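Local coordinates for alkylhydroperoxidase AhpD core (Rhodospirillum rubrum, PDB 2OUW), which is probably an oxidoreductase of the carboxymuconolactone decarboxylase family, related to the alkylhydroperoxidase AhpD that reduces peroxides, at residues R6-A11 with G41-P46. Sequence-based numbering, arbitrary orientation.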
loop_
_atom_site.group_PDB
_atom_site.type_symbol
_atom_site.label_atom_id
_atom_site.label_comp_id
_atom_site.label_asym_id
_atom_site.label_seq_id
_atom_site.Cartn_x
_atom_site.Cartn_y
_atom_site.Cartn_z
ATOM N N ARG B 6 25.174 0.993 5.585
ATOM C CA ARG B 6 26.098 0.092 6.233
ATOM C C ARG B 6 25.435 -0.521 7.466
ATOM O O ARG B 6 24.655 0.156 8.144
ATOM C CB ARG B 6 27.345 0.869 6.638
ATOM C CG ARG B 6 28.636 0.302 6.118
ATOM C CD ARG B 6 29.689 1.397 5.948
ATOM N NE ARG B 6 29.714 2.309 7.090
ATOM C CZ ARG B 6 30.166 2.000 8.298
ATOM N NH1 ARG B 6 30.654 0.787 8.562
ATOM N NH2 ARG B 6 30.131 2.916 9.253
ATOM N N LEU B 7 25.739 -1.791 7.750
ATOM C CA LEU B 7 25.301 -2.432 8.990
ATOM C C LEU B 7 26.457 -2.490 9.979
ATOM O O LEU B 7 27.438 -3.198 9.745
ATOM C CB LEU B 7 24.779 -3.836 8.724
ATOM C CG LEU B 7 23.601 -3.970 7.766
ATOM C CD1 LEU B 7 23.124 -5.414 7.810
ATOM C CD2 LEU B 7 22.466 -3.026 8.078
ATOM N N LEU B 8 26.349 -1.742 11.068
ATOM C CA LEU B 8 27.462 -1.572 12.000
ATOM C C LEU B 8 27.656 -2.824 12.848
ATOM O O LEU B 8 26.683 -3.382 13.341
ATOM C CB LEU B 8 27.229 -0.354 12.898
ATOM C CG LEU B 8 27.704 0.996 12.334
ATOM C CD1 LEU B 8 26.925 1.427 11.127
ATOM C CD2 LEU B 8 27.683 2.092 13.409
ATOM N N ASP B 9 28.910 -3.266 12.997
ATOM C CA ASP B 9 29.241 -4.443 13.800
ATOM C C ASP B 9 29.557 -4.018 15.217
ATOM O O ASP B 9 29.739 -2.829 15.488
ATOM C CB ASP B 9 30.417 -5.256 13.204
ATOM C CG ASP B 9 31.755 -4.505 13.207
ATOM O OD1 ASP B 9 31.987 -3.585 14.026
ATOM O OD2 ASP B 9 32.601 -4.855 12.357
ATOM N N ASP B 10 29.626 -4.993 16.112
ATOM C CA ASP B 10 29.888 -4.717 17.532
ATOM C C ASP B 10 31.209 -4.011 17.776
ATOM O O ASP B 10 31.304 -3.116 18.636
ATOM C CB ASP B 10 29.799 -6.009 18.345
ATOM C CG ASP B 10 28.376 -6.553 18.412
ATOM O OD1 ASP B 10 27.418 -5.779 18.189
ATOM O OD2 ASP B 10 28.202 -7.751 18.718
ATOM N N ALA B 11 32.229 -4.374 17.002
ATOM C CA ALA B 11 33.550 -3.777 17.194
ATOM C C ALA B 11 33.522 -2.274 16.978
ATOM O O ALA B 11 34.060 -1.526 17.784
ATOM C CB ALA B 11 34.550 -4.416 16.304
ATOM N N GLY B 41 21.607 -0.922 11.060
ATOM C CA GLY B 41 21.395 0.065 10.020
ATOM C C GLY B 41 20.984 1.417 10.591
ATOM O O GLY B 41 21.475 2.466 10.131
ATOM N N LEU B 42 20.086 1.428 11.580
ATOM C CA LEU B 42 19.745 2.691 12.260
ATOM C C LEU B 42 20.964 3.309 12.929
ATOM O O LEU B 42 21.059 4.523 13.039
ATOM C CB LEU B 42 18.624 2.509 13.272
ATOM C CG LEU B 42 17.265 2.080 12.698
ATOM C CD1 LEU B 42 16.323 1.670 13.789
ATOM C CD2 LEU B 42 16.658 3.188 11.867
ATOM N N ALA B 43 21.923 2.477 13.339
ATOM C CA ALA B 43 23.132 2.939 14.014
ATOM C C ALA B 43 23.963 3.975 13.250
ATOM O O ALA B 43 24.795 4.670 13.862
ATOM C CB ALA B 43 24.013 1.727 14.384
ATOM N N ASN B 44 23.777 4.064 11.934
ATOM C CA ASN B 44 24.433 5.122 11.150
ATOM C C ASN B 44 24.016 6.539 11.561
ATOM O O ASN B 44 24.742 7.485 11.312
ATOM C CB ASN B 44 24.151 4.954 9.661
ATOM C CG ASN B 44 24.808 3.738 9.094
ATOM O OD1 ASN B 44 25.999 3.746 8.838
ATOM N ND2 ASN B 44 24.040 2.675 8.901
ATOM N N ASP B 45 22.838 6.675 12.160
ATOM C CA ASP B 45 22.403 7.929 12.736
ATOM C C ASP B 45 22.012 7.740 14.195
ATOM O O ASP B 45 20.880 7.364 14.472
ATOM C CB ASP B 45 21.177 8.458 11.983
ATOM C CG ASP B 45 20.776 9.844 12.455
ATOM O OD1 ASP B 45 21.691 10.659 12.657
ATOM O OD2 ASP B 45 19.574 10.125 12.604
ATOM N N PRO B 46 22.933 8.006 15.135
ATOM C CA PRO B 46 22.631 7.834 16.551
ATOM C C PRO B 46 21.327 8.445 17.027
ATOM O O PRO B 46 20.625 7.816 17.810
ATOM C CB PRO B 46 23.823 8.486 17.241
ATOM C CG PRO B 46 24.936 8.233 16.306
ATOM C CD PRO B 46 24.328 8.433 14.939
HETATM O O HOH W 1 25.785 3.805 5.642
HETATM O O HOH W 2 28.025 5.412 9.474
#
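The side-chain amide of Asn-44 ties the loop before helix 10-13, at Arg-6, to the turn that follows helix 37-42. Its ND2 gives one N-H to Arg-6 O at 2.7 Å, nearly straight at 161° and almost in the amide plane. The other N-H returns to Gly-41 O within its own segment, 2.9 Å from ND2. Two carbonyls thus hold the amide and fix which way it faces. CG of Asn-44 stands beside its own backbone N (chi1 -68°), which brings the amide over to segment 6-11; chi2 (-78°) and the two carbonyls set its rotation, leaving OD1 to meet two waters and Leu-8 CD1. With the amide cut back to an alanine, Arg-6 O and Gly-41 O would probably lose the donor they share, and the chain at Arg-6 its tie to the turn.

The drier part of the contact is packed around Leu-8, which sends CD2 onto Ala-43 CB (3.8 Å) in an apolar contact and lays the methyl CD1 against the amide oxygen of Asn-44, 3.4 Å from OD1. At the other end of the contact, the Leu-7 methyl CD2 lies against the Gly-41 backbone, 3.7 Å from Gly-41 N.

The solvent side is looser and bridged by water. One water joins Arg-6 NH2 to Asn-44 OD1, 2.7 Å from that oxygen; another accepts from the backbone N of Arg-6 and gives OD1 a weak bond. The Arg-6 guanidinium itself is salt-bridged to Glu-12.

Leu-42 to Asp-45 form a type I turn from helix 37-42 into helix 46-60, which Asp-45 N-caps, while Asp-9 caps helix 10-13. Ala-43 also touches Val-19 of helix 17-30, Leu-8 pairs through its backbone with Arg-40, and Leu-7 packs on Pro-128 of a second subunit, placing this loop-and-turn junction between helices beside a subunit interface.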